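Local coordinates for FMN-binding domain-containing protein (Clostridium perfringens, PDB 3O6U), which is of unknown function but probably binds FMN, at residues His17-Lys22 with Lys52-Lys57. Residues are numbered along the deposited sequence; the frame is centred on the assembly and turned at random.
Sequences HGYKAK and KDYNEK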
loop_
_atom_site.group_PDB
_atom_site.type_symbol
_atom_site.label_atom_id
_atom_site.label_comp_id
_atom_site.label_asym_id
_atom_site.label_seq_id
_atom_site.Cartn_x
_atom_site.Cartn_y
_atom_site.Cartn_z
ATOM N N HIS A 17 -15.421 5.032 -3.172
ATOM C CA HIS A 17 -16.015 4.850 -1.854
ATOM C C HIS A 17 -15.447 5.755 -0.774
ATOM O O HIS A 17 -15.758 5.573 0.399
ATOM C CB HIS A 17 -15.900 3.413 -1.393
ATOM C CG HIS A 17 -16.732 2.459 -2.186
ATOM N ND1 HIS A 17 -16.734 1.103 -1.947
ATOM C CD2 HIS A 17 -17.588 2.664 -3.216
ATOM C CE1 HIS A 17 -17.554 0.515 -2.794
ATOM N NE2 HIS A 17 -18.087 1.436 -3.575
ATOM N N GLY A 18 -14.598 6.706 -1.161
ATOM C CA GLY A 18 -14.053 7.648 -0.197
ATOM C C GLY A 18 -12.750 7.247 0.456
ATOM O O GLY A 18 -12.308 7.899 1.392
ATOM N N TYR A 19 -12.137 6.172 -0.016
ATOM C CA TYR A 19 -10.865 5.748 0.549
ATOM C C TYR A 19 -9.660 6.114 -0.278
ATOM O O TYR A 19 -9.678 6.026 -1.507
ATOM C CB TYR A 19 -10.810 4.237 0.717
ATOM C CG TYR A 19 -11.806 3.723 1.689
ATOM C CD1 TYR A 19 -11.565 3.785 3.057
ATOM C CD2 TYR A 19 -13.003 3.169 1.240
ATOM C CE1 TYR A 19 -12.500 3.304 3.962
ATOM C CE2 TYR A 19 -13.939 2.685 2.118
ATOM C CZ TYR A 19 -13.688 2.751 3.480
ATOM O OH TYR A 19 -14.641 2.250 4.345
ATOM N N LYS A 20 -8.622 6.557 0.413
ATOM C CA LYS A 20 -7.346 6.803 -0.235
ATOM C C LYS A 20 -6.419 5.681 0.228
ATOM O O LYS A 20 -6.739 4.926 1.152
ATOM C CB LYS A 20 -6.732 8.118 0.203
ATOM C CG LYS A 20 -7.355 9.320 -0.437
ATOM C CD LYS A 20 -6.729 10.574 0.118
ATOM C CE LYS A 20 -7.271 11.808 -0.581
ATOM N NZ LYS A 20 -6.623 13.047 -0.052
ATOM N N ALA A 21 -5.272 5.560 -0.429
ATOM C CA ALA A 21 -4.289 4.576 0.014
ATOM C C ALA A 21 -2.873 5.173 0.102
ATOM O O ALA A 21 -2.427 5.972 -0.737
ATOM C CB ALA A 21 -4.327 3.322 -0.843
ATOM N N LYS A 22 -2.182 4.727 1.140
ATOM C CA LYS A 22 -0.870 5.202 1.497
ATOM C C LYS A 22 0.121 4.056 1.628
ATOM O O LYS A 22 -0.195 3.029 2.225
ATOM C CB LYS A 22 -1.005 5.897 2.859
ATOM C CG LYS A 22 -0.063 7.032 3.090
ATOM C CD LYS A 22 -0.126 7.494 4.522
ATOM C CE LYS A 22 1.093 8.333 4.854
ATOM N NZ LYS A 22 0.770 9.446 5.786
ATOM N N LYS A 52 -14.320 -3.184 11.574
ATOM C CA LYS A 52 -14.934 -4.497 11.754
ATOM C C LYS A 52 -16.002 -4.867 10.728
ATOM O O LYS A 52 -15.908 -5.918 10.088
ATOM C CB LYS A 52 -15.556 -4.581 13.145
ATOM C CG LYS A 52 -15.772 -5.977 13.674
ATOM C CD LYS A 52 -16.272 -5.893 15.104
ATOM C CE LYS A 52 -16.441 -7.264 15.696
ATOM N NZ LYS A 52 -17.009 -8.185 14.691
ATOM N N ASP A 53 -17.024 -4.023 10.570
ATOM C CA ASP A 53 -18.100 -4.333 9.623
ATOM C C ASP A 53 -17.600 -4.370 8.203
ATOM O O ASP A 53 -18.018 -5.219 7.424
ATOM C CB ASP A 53 -19.264 -3.334 9.723
ATOM C CG ASP A 53 -20.142 -3.579 10.933
ATOM O OD1 ASP A 53 -19.998 -4.653 11.565
ATOM O OD2 ASP A 53 -20.979 -2.700 11.243
ATOM N N TYR A 54 -16.709 -3.451 7.858
ATOM C CA TYR A 54 -16.172 -3.440 6.513
ATOM C C TYR A 54 -15.443 -4.744 6.244
ATOM O O TYR A 54 -15.518 -5.283 5.136
ATOM C CB TYR A 54 -15.201 -2.283 6.308
ATOM C CG TYR A 54 -14.838 -2.097 4.861
ATOM C CD1 TYR A 54 -13.970 -2.981 4.211
ATOM C CD2 TYR A 54 -15.386 -1.051 4.128
ATOM C CE1 TYR A 54 -13.657 -2.823 2.859
ATOM C CE2 TYR A 54 -15.086 -0.882 2.785
ATOM C CZ TYR A 54 -14.222 -1.767 2.155
ATOM O OH TYR A 54 -13.937 -1.576 0.824
ATOM N N ASN A 55 -14.733 -5.253 7.247
ATOM C CA ASN A 55 -14.019 -6.496 7.049
ATOM C C ASN A 55 -14.923 -7.696 6.950
ATOM O O ASN A 55 -14.883 -8.417 5.966
ATOM C CB ASN A 55 -13.037 -6.778 8.184
ATOM C CG ASN A 55 -11.777 -5.990 8.067
ATOM O OD1 ASN A 55 -11.699 -4.875 8.581
ATOM N ND2 ASN A 55 -10.775 -6.545 7.374
ATOM N N GLU A 56 -15.741 -7.900 7.980
ATOM C CA GLU A 56 -16.593 -9.082 8.045
ATOM C C GLU A 56 -17.386 -9.310 6.781
ATOM O O GLU A 56 -17.437 -10.438 6.270
ATOM C CB GLU A 56 -17.492 -9.033 9.277
ATOM C CG GLU A 56 -16.759 -9.376 10.556
ATOM C CD GLU A 56 -17.627 -9.186 11.778
ATOM O OE1 GLU A 56 -18.714 -8.571 11.652
ATOM O OE2 GLU A 56 -17.215 -9.639 12.865
ATOM N N LYS A 57 -18.007 -8.253 6.276
ATOM C CA LYS A 57 -18.728 -8.376 5.020
ATOM C C LYS A 57 -17.734 -8.816 3.916
ATOM O O LYS A 57 -18.120 -9.535 2.985
ATOM C CB LYS A 57 -19.375 -7.020 4.644
ATOM C CG LYS A 57 -19.495 -6.737 3.138
ATOM C CD LYS A 57 -18.413 -5.764 2.653
ATOM C CE LYS A 57 -17.344 -6.460 1.832
ATOM N NZ LYS A 57 -16.602 -5.561 0.898
#
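Tyr19, at the start of strand 19-27, and Tyr54, in the first turn of helix 52-62, make all the close contacts of this small surface patch, which buries 98 Å² in all. Along the helix, the CO of Lys52 accepts the backbone NH of Glu56, and that of Asp53 the NH of Lys57, bonds that hold the helix around Tyr54; its own NH is bonded to the carboxylate of Asp51. With CG anti to the backbone N (chi1 -169°), the Tyr54 ring is carried out from the helix to the tyrosine of the strand. The side chains of Tyr19 and Tyr54 run past one another, each heading toward the other's segment, and their phenol rings lie obliquely, centroids 5.5 Å apart and planes at 79°. The hydroxyl of Tyr19 comes to the CD2-CE2 bond of Tyr54: OH lies 3.4 Å from Tyr54 CD2 and 3.5 Å from Tyr54 CE2. Beside it, Tyr19 CE2 meets Tyr54 CE2 at 3.8 Å. Farther along, Asn55 packs on Pro66 and Ala67 of helix 66-80. On the strand side, Asp15 accepts the backbone NH of Tyr19, and Lys48 makes a cation-pi contact with the Tyr19 ring. No hydrogen bond or salt bridge links the two segments. Van der Waals contact between two partly exposed phenols therefore joins the sheet to the helix here.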